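Long-range contacts in mannosephosphate isomerase, putative (Archaeoglobus fulgidus, PDB 1ZX5), which probably catalyses the zinc-dependent interconversion of D-mannose 6-phosphate and D-fructose 6-phosphate: residues 116-121 with 228-233; 43-48 with 189-194. All blocks are in the same frame, centred on the assembly; numbering follows the deposited sequence.

Contact 1 (116-121 with 228-233)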
loop_
_atom_site.group_PDB
_atom_site.type_symbol
_atom_site.label_atom_id
_atom_site.label_comp_id
_atom_site.label_asym_id
_atom_site.label_seq_id
_atom_site.Cartn_x
_atom_site.Cartn_y
_atom_site.Cartn_z
ATOM N N GLY A 116 5.072 13.877 -1.537
ATOM C CA GLY A 116 5.721 12.811 -2.286
ATOM C C GLY A 116 5.243 11.415 -1.914
ATOM O O GLY A 116 4.475 11.233 -0.963
ATOM N N VAL A 117 5.667 10.431 -2.702
ATOM C CA VAL A 117 5.220 9.058 -2.517
ATOM C C VAL A 117 6.404 8.102 -2.545
ATOM O O VAL A 117 7.155 8.060 -3.527
ATOM C CB VAL A 117 4.200 8.593 -3.601
ATOM C CG1 VAL A 117 3.519 7.278 -3.167
ATOM C CG2 VAL A 117 3.153 9.671 -3.907
ATOM N N GLU A 118 6.565 7.351 -1.460
ATOM C CA GLU A 118 7.384 6.133 -1.447
ATOM C C GLU A 118 6.437 4.986 -1.114
ATOM O O GLU A 118 5.455 5.187 -0.401
ATOM C CB GLU A 118 8.498 6.225 -0.400
ATOM C CG GLU A 118 7.973 6.488 1.036
ATOM C CD GLU A 118 9.074 6.520 2.120
ATOM O OE1 GLU A 118 10.285 6.459 1.771
ATOM O OE2 GLU A 118 8.711 6.614 3.327
ATOM N N SER A 119 6.709 3.792 -1.627
ATOM C CA SER A 119 5.838 2.659 -1.343
ATOM C C SER A 119 6.532 1.310 -1.236
ATOM O O SER A 119 7.601 1.073 -1.818
ATOM C CB SER A 119 4.701 2.587 -2.361
ATOM O OG SER A 119 5.230 2.354 -3.636
ATOM N N ALA A 120 5.909 0.440 -0.449
ATOM C CA ALA A 120 6.322 -0.928 -0.288
ATOM C C ALA A 120 5.184 -1.819 -0.812
ATOM O O ALA A 120 4.013 -1.611 -0.498
ATOM C CB ALA A 120 6.639 -1.212 1.178
ATOM N N TRP A 121 5.547 -2.801 -1.627
ATOM C CA TRP A 121 4.595 -3.689 -2.290
ATOM C C TRP A 121 4.770 -5.082 -1.734
ATOM O O TRP A 121 5.893 -5.532 -1.547
ATOM C CB TRP A 121 4.910 -3.758 -3.786
ATOM C CG TRP A 121 4.518 -2.567 -4.609
ATOM C CD1 TRP A 121 4.184 -1.316 -4.167
ATOM C CD2 TRP A 121 4.451 -2.519 -6.040
ATOM N NE1 TRP A 121 3.885 -0.500 -5.232
ATOM C CE2 TRP A 121 4.039 -1.215 -6.396
ATOM C CE3 TRP A 121 4.701 -3.458 -7.062
ATOM C CZ2 TRP A 121 3.876 -0.818 -7.738
ATOM C CZ3 TRP A 121 4.533 -3.064 -8.401
ATOM C CH2 TRP A 121 4.125 -1.759 -8.723
ATOM N N GLU A 228 11.941 4.315 5.087
ATOM C CA GLU A 228 12.434 4.878 6.348
ATOM C C GLU A 228 11.284 5.253 7.275
ATOM O O GLU A 228 11.502 5.536 8.447
ATOM C CB GLU A 228 13.383 6.073 6.129
ATOM C CG GLU A 228 14.843 5.702 5.717
ATOM C CD GLU A 228 15.666 5.056 6.853
ATOM O OE1 GLU A 228 16.609 5.716 7.354
ATOM O OE2 GLU A 228 15.386 3.891 7.249
ATOM N N ASN A 229 10.062 5.232 6.753
ATOM C CA ASN A 229 8.904 5.716 7.502
ATOM C C ASN A 229 7.918 4.638 7.947
ATOM O O ASN A 229 7.126 4.858 8.860
ATOM C CB ASN A 229 8.173 6.781 6.691
ATOM C CG ASN A 229 8.987 8.059 6.543
ATOM O OD1 ASN A 229 9.199 8.547 5.434
ATOM N ND2 ASN A 229 9.449 8.596 7.652
ATOM N N PHE A 230 7.965 3.491 7.282
ATOM C CA PHE A 230 7.028 2.411 7.543
ATOM C C PHE A 230 7.543 1.087 6.971
ATOM O O PHE A 230 8.453 1.062 6.143
ATOM C CB PHE A 230 5.629 2.746 6.983
ATOM C CG PHE A 230 5.612 3.050 5.511
ATOM C CD1 PHE A 230 5.588 2.017 4.563
ATOM C CD2 PHE A 230 5.614 4.374 5.057
ATOM C CE1 PHE A 230 5.566 2.305 3.200
ATOM C CE2 PHE A 230 5.594 4.666 3.693
ATOM C CZ PHE A 230 5.564 3.629 2.772
ATOM N N GLY A 231 6.947 -0.012 7.409
ATOM C CA GLY A 231 7.296 -1.310 6.861
ATOM C C GLY A 231 6.133 -2.267 6.965
ATOM O O GLY A 231 5.077 -1.933 7.505
ATOM N N LEU A 232 6.351 -3.469 6.453
ATOM C CA LEU A 232 5.371 -4.539 6.488
ATOM C C LEU A 232 6.138 -5.854 6.631
ATOM O O LEU A 232 7.262 -5.978 6.135
ATOM C CB LEU A 232 4.514 -4.532 5.210
ATOM C CG LEU A 232 5.190 -4.845 3.863
ATOM C CD1 LEU A 232 5.255 -6.358 3.607
ATOM C CD2 LEU A 232 4.436 -4.154 2.721
ATOM N N GLU A 233 5.536 -6.817 7.322
ATOM C CA GLU A 233 6.097 -8.170 7.424
ATOM C C GLU A 233 4.966 -9.170 7.431
ATOM O O GLU A 233 3.895 -8.896 7.972
ATOM C CB GLU A 233 6.942 -8.346 8.693
ATOM C CG GLU A 233 6.183 -8.033 9.993
ATOM C CD GLU A 233 6.981 -8.332 11.247
ATOM O OE1 GLU A 233 8.150 -8.757 11.129
ATOM O OE2 GLU A 233 6.428 -8.170 12.359
#
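Phe230 rises from its strand and meets the 116-121 backbone with the edge of its ring. The ring tip, CZ, lies 3.5 Å from the carbonyl oxygen of Glu118, which sits in the plane of the ring, so the polarised C-H rim, and not the pi face, turns to the oxygen. The side chain of Glu118 approaches from the opposite direction. Its CG lies above the rim on one side of the ring plane, 4.0 Å from Phe230 CE2, and the carboxylate beyond stands almost perpendicular to the ring, with planes 88° apart. Glu118 CG sits between the backbone N and the carbonyl carbon (chi1 57°), from where an extended chain carries OE2 past the ring to Asn229. There the two side chains cross at about a right angle, with Glu118 OE2 3.4 Å from Asn229 CB. Thr227, just before the 228-233 segment, makes a weak hydrogen bond to OE2 through its OG1.

Farther along, the contact turns apolar. Ala120 CB points into the interface, 4.2 Å from Phe230 CE1 on one side and 4.0 Å from Leu232 CD2 on the other. Here the short strand segments run nearly parallel, at 6°, with their axes 8.0 Å apart at the closest. Ser119 and Trp121 alternate with Glu118 and Ala120 and turn to the far face of their own sheet, where Trp121 meets the ring of His176.

The result is face-to-face packing of two sheets, joining the type I catalytic-domain range to the C-terminal cupin-domain range: strand 119-123, between 181-188 and 167-170 in the six-stranded antiparallel sheet, faces strand 230-237, which runs between 224-226 and 291-298 in a five-stranded one. Phe230 also touches Val186 of strand 181-188.

Contact 2 (43-48 with 189-194)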
loop_
_atom_site.group_PDB
_atom_site.type_symbol
_atom_site.label_atom_id
_atom_site.label_comp_id
_atom_site.label_asym_id
_atom_site.label_seq_id
_atom_site.Cartn_x
_atom_site.Cartn_y
_atom_site.Cartn_z
ATOM N N SER A 43 -8.098 4.313 4.991
ATOM C CA SER A 43 -7.696 5.530 4.319
ATOM C C SER A 43 -8.094 6.760 5.122
ATOM O O SER A 43 -9.268 6.938 5.455
ATOM C CB SER A 43 -8.322 5.609 2.933
ATOM O OG SER A 43 -8.237 6.937 2.434
ATOM N N ALA A 44 -7.104 7.599 5.425
ATOM C CA ALA A 44 -7.369 8.961 5.873
ATOM C C ALA A 44 -7.038 9.961 4.755
ATOM O O ALA A 44 -6.714 11.112 5.027
ATOM C CB ALA A 44 -6.593 9.281 7.129
ATOM N N HIS A 45 -7.102 9.513 3.505
ATOM C CA HIS A 45 -6.905 10.403 2.374
ATOM C C HIS A 45 -8.210 11.147 2.087
ATOM O O HIS A 45 -9.263 10.533 1.920
ATOM C CB HIS A 45 -6.424 9.625 1.145
ATOM C CG HIS A 45 -5.891 10.500 0.054
ATOM N ND1 HIS A 45 -6.711 11.164 -0.837
ATOM C CD2 HIS A 45 -4.623 10.848 -0.270
ATOM C CE1 HIS A 45 -5.968 11.870 -1.673
ATOM N NE2 HIS A 45 -4.699 11.693 -1.351
ATOM N N THR A 46 -8.138 12.474 2.041
ATOM C CA THR A 46 -9.343 13.314 1.915
ATOM C C THR A 46 -10.214 13.028 0.678
ATOM O O THR A 46 -11.419 13.267 0.709
ATOM C CB THR A 46 -9.016 14.820 2.001
ATOM O OG1 THR A 46 -8.146 15.179 0.922
ATOM C CG2 THR A 46 -8.328 15.140 3.329
ATOM N N SER A 47 -9.623 12.504 -0.397
ATOM C CA SER A 47 -10.405 12.184 -1.593
ATOM C C SER A 47 -11.311 10.968 -1.372
ATOM O O SER A 47 -12.314 10.796 -2.069
ATOM C CB SER A 47 -9.489 11.966 -2.811
ATOM O OG SER A 47 -8.755 10.740 -2.717
ATOM N N ARG A 48 -10.975 10.144 -0.377
ATOM C CA ARG A 48 -11.572 8.822 -0.262
ATOM C C ARG A 48 -11.359 8.229 1.149
ATOM O O ARG A 48 -10.726 7.184 1.306
ATOM C CB ARG A 48 -10.964 7.960 -1.387
ATOM C CG ARG A 48 -11.524 6.589 -1.588
ATOM C CD ARG A 48 -11.676 6.250 -3.067
ATOM N NE ARG A 48 -10.649 6.785 -3.968
ATOM C CZ ARG A 48 -10.895 7.122 -5.237
ATOM N NH1 ARG A 48 -9.915 7.592 -6.004
ATOM N NH2 ARG A 48 -12.126 7.005 -5.740
ATOM N N ASN A 189 0.818 8.838 2.489
ATOM C CA ASN A 189 -0.564 9.245 2.341
ATOM C C ASN A 189 -0.701 10.261 1.195
ATOM O O ASN A 189 -0.959 11.447 1.416
ATOM C CB ASN A 189 -1.110 9.807 3.664
ATOM C CG ASN A 189 -2.600 10.060 3.602
ATOM O OD1 ASN A 189 -3.309 9.443 2.793
ATOM N ND2 ASN A 189 -3.088 10.971 4.443
ATOM N N SER A 190 -0.500 9.777 -0.024
ATOM C CA SER A 190 -0.506 10.596 -1.229
ATOM C C SER A 190 -0.746 9.702 -2.427
ATOM O O SER A 190 -0.265 8.569 -2.477
ATOM C CB SER A 190 0.823 11.338 -1.408
ATOM O OG SER A 190 0.868 12.015 -2.657
ATOM N N THR A 191 -1.481 10.229 -3.398
ATOM C CA THR A 191 -1.778 9.508 -4.640
ATOM C C THR A 191 -1.109 10.143 -5.876
ATOM O O THR A 191 -1.451 9.783 -7.003
ATOM C CB THR A 191 -3.307 9.484 -4.906
ATOM O OG1 THR A 191 -3.822 10.814 -4.742
ATOM C CG2 THR A 191 -4.012 8.547 -3.929
ATOM N N LEU A 192 -0.183 11.081 -5.690
ATOM C CA LEU A 192 0.481 11.692 -6.849
ATOM C C LEU A 192 1.150 10.622 -7.698
ATOM O O LEU A 192 1.963 9.838 -7.200
ATOM C CB LEU A 192 1.521 12.738 -6.441
ATOM C CG LEU A 192 1.009 14.045 -5.852
ATOM C CD1 LEU A 192 2.186 14.923 -5.478
ATOM C CD2 LEU A 192 0.060 14.763 -6.815
ATOM N N ALA A 193 0.778 10.584 -8.971
ATOM C CA ALA A 193 1.343 9.642 -9.924
ATOM C C ALA A 193 1.268 10.257 -11.309
ATOM O O ALA A 193 0.235 10.807 -11.690
ATOM C CB ALA A 193 0.583 8.287 -9.877
ATOM N N TYR A 194 2.368 10.176 -12.044
ATOM C CA TYR A 194 2.436 10.739 -13.377
ATOM C C TYR A 194 2.667 9.637 -14.380
ATOM O O TYR A 194 3.648 8.897 -14.293
ATOM C CB TYR A 194 3.537 11.786 -13.461
ATOM C CG TYR A 194 3.440 12.841 -12.384
ATOM C CD1 TYR A 194 2.254 13.585 -12.197
ATOM C CD2 TYR A 194 4.530 13.110 -11.555
ATOM C CE1 TYR A 194 2.167 14.567 -11.200
ATOM C CE2 TYR A 194 4.459 14.083 -10.555
ATOM C CZ TYR A 194 3.279 14.806 -10.382
ATOM O OH TYR A 194 3.236 15.785 -9.407
HETATM O O HOH W 1 -4.583 7.331 4.250
#
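His45 has the most surface buried here, its imidazole filling the angle between Asn189 and Thr191. The ring reaches the 189-194 segment because CG is anti to the backbone N (chi1 -166°). Asn189 brings OD1 to the edge of the imidazole, near its plane, 3.5 Å from His45 CB and 3.6 Å from His45 CD2, and the amide and imidazole planes are nearly perpendicular, 83° apart. That oxygen is satisfied by a water, which donates to Asn189 OD1 (2.9 Å) and accepts from Ala44 N (2.8 Å), bridging the two loops.

Thr191 meets the other end of the ring. Its CG2 lies over one face, offset toward the rim, and its OG1 is 3.6 Å from His45 NE2. Both polar groups are tied to one carboxylate, that of Glu114: NE2 is hydrogen-bonded to OE1 and Thr191 OG1 to OE2, so Glu114 fixes imidazole and hydroxyl together. On its own loop the ring is steadied by Ser47 N, which donates to His45 ND1 (3.2 Å) within the type I turn from His45 to Arg48, whose first residue also donates its N-H to Ser43 OG in an ST turn.

These loops follow strands 36-41 and 181-188 of the six-stranded sheet. Strand 85-92 lies between those two, and its Leu86 touches both Asn189 and Thr191, while Thr191 also packs on Trp40 of strand 36-41.

In the fold
From the N terminus, the four segments come in the order 43-48, 116-121, 189-194 and 228-233, so the contacts cross. Contact 2 closes a loop of 140 residues and contact 1 one of 106, the second opening before the first has closed. Contact 2 stays within the part of the fold built on the six-stranded sheet, joining loops that leave two of its strands; contact 1 brings that sheet against the five-stranded sheet in the C-terminal cupin-domain range. They meet directly where Val117 CG2 packs 3.5 Å from Ser190 OG. Both loops enclose in sequence residues 150-154, part of the fructofuranose pocket.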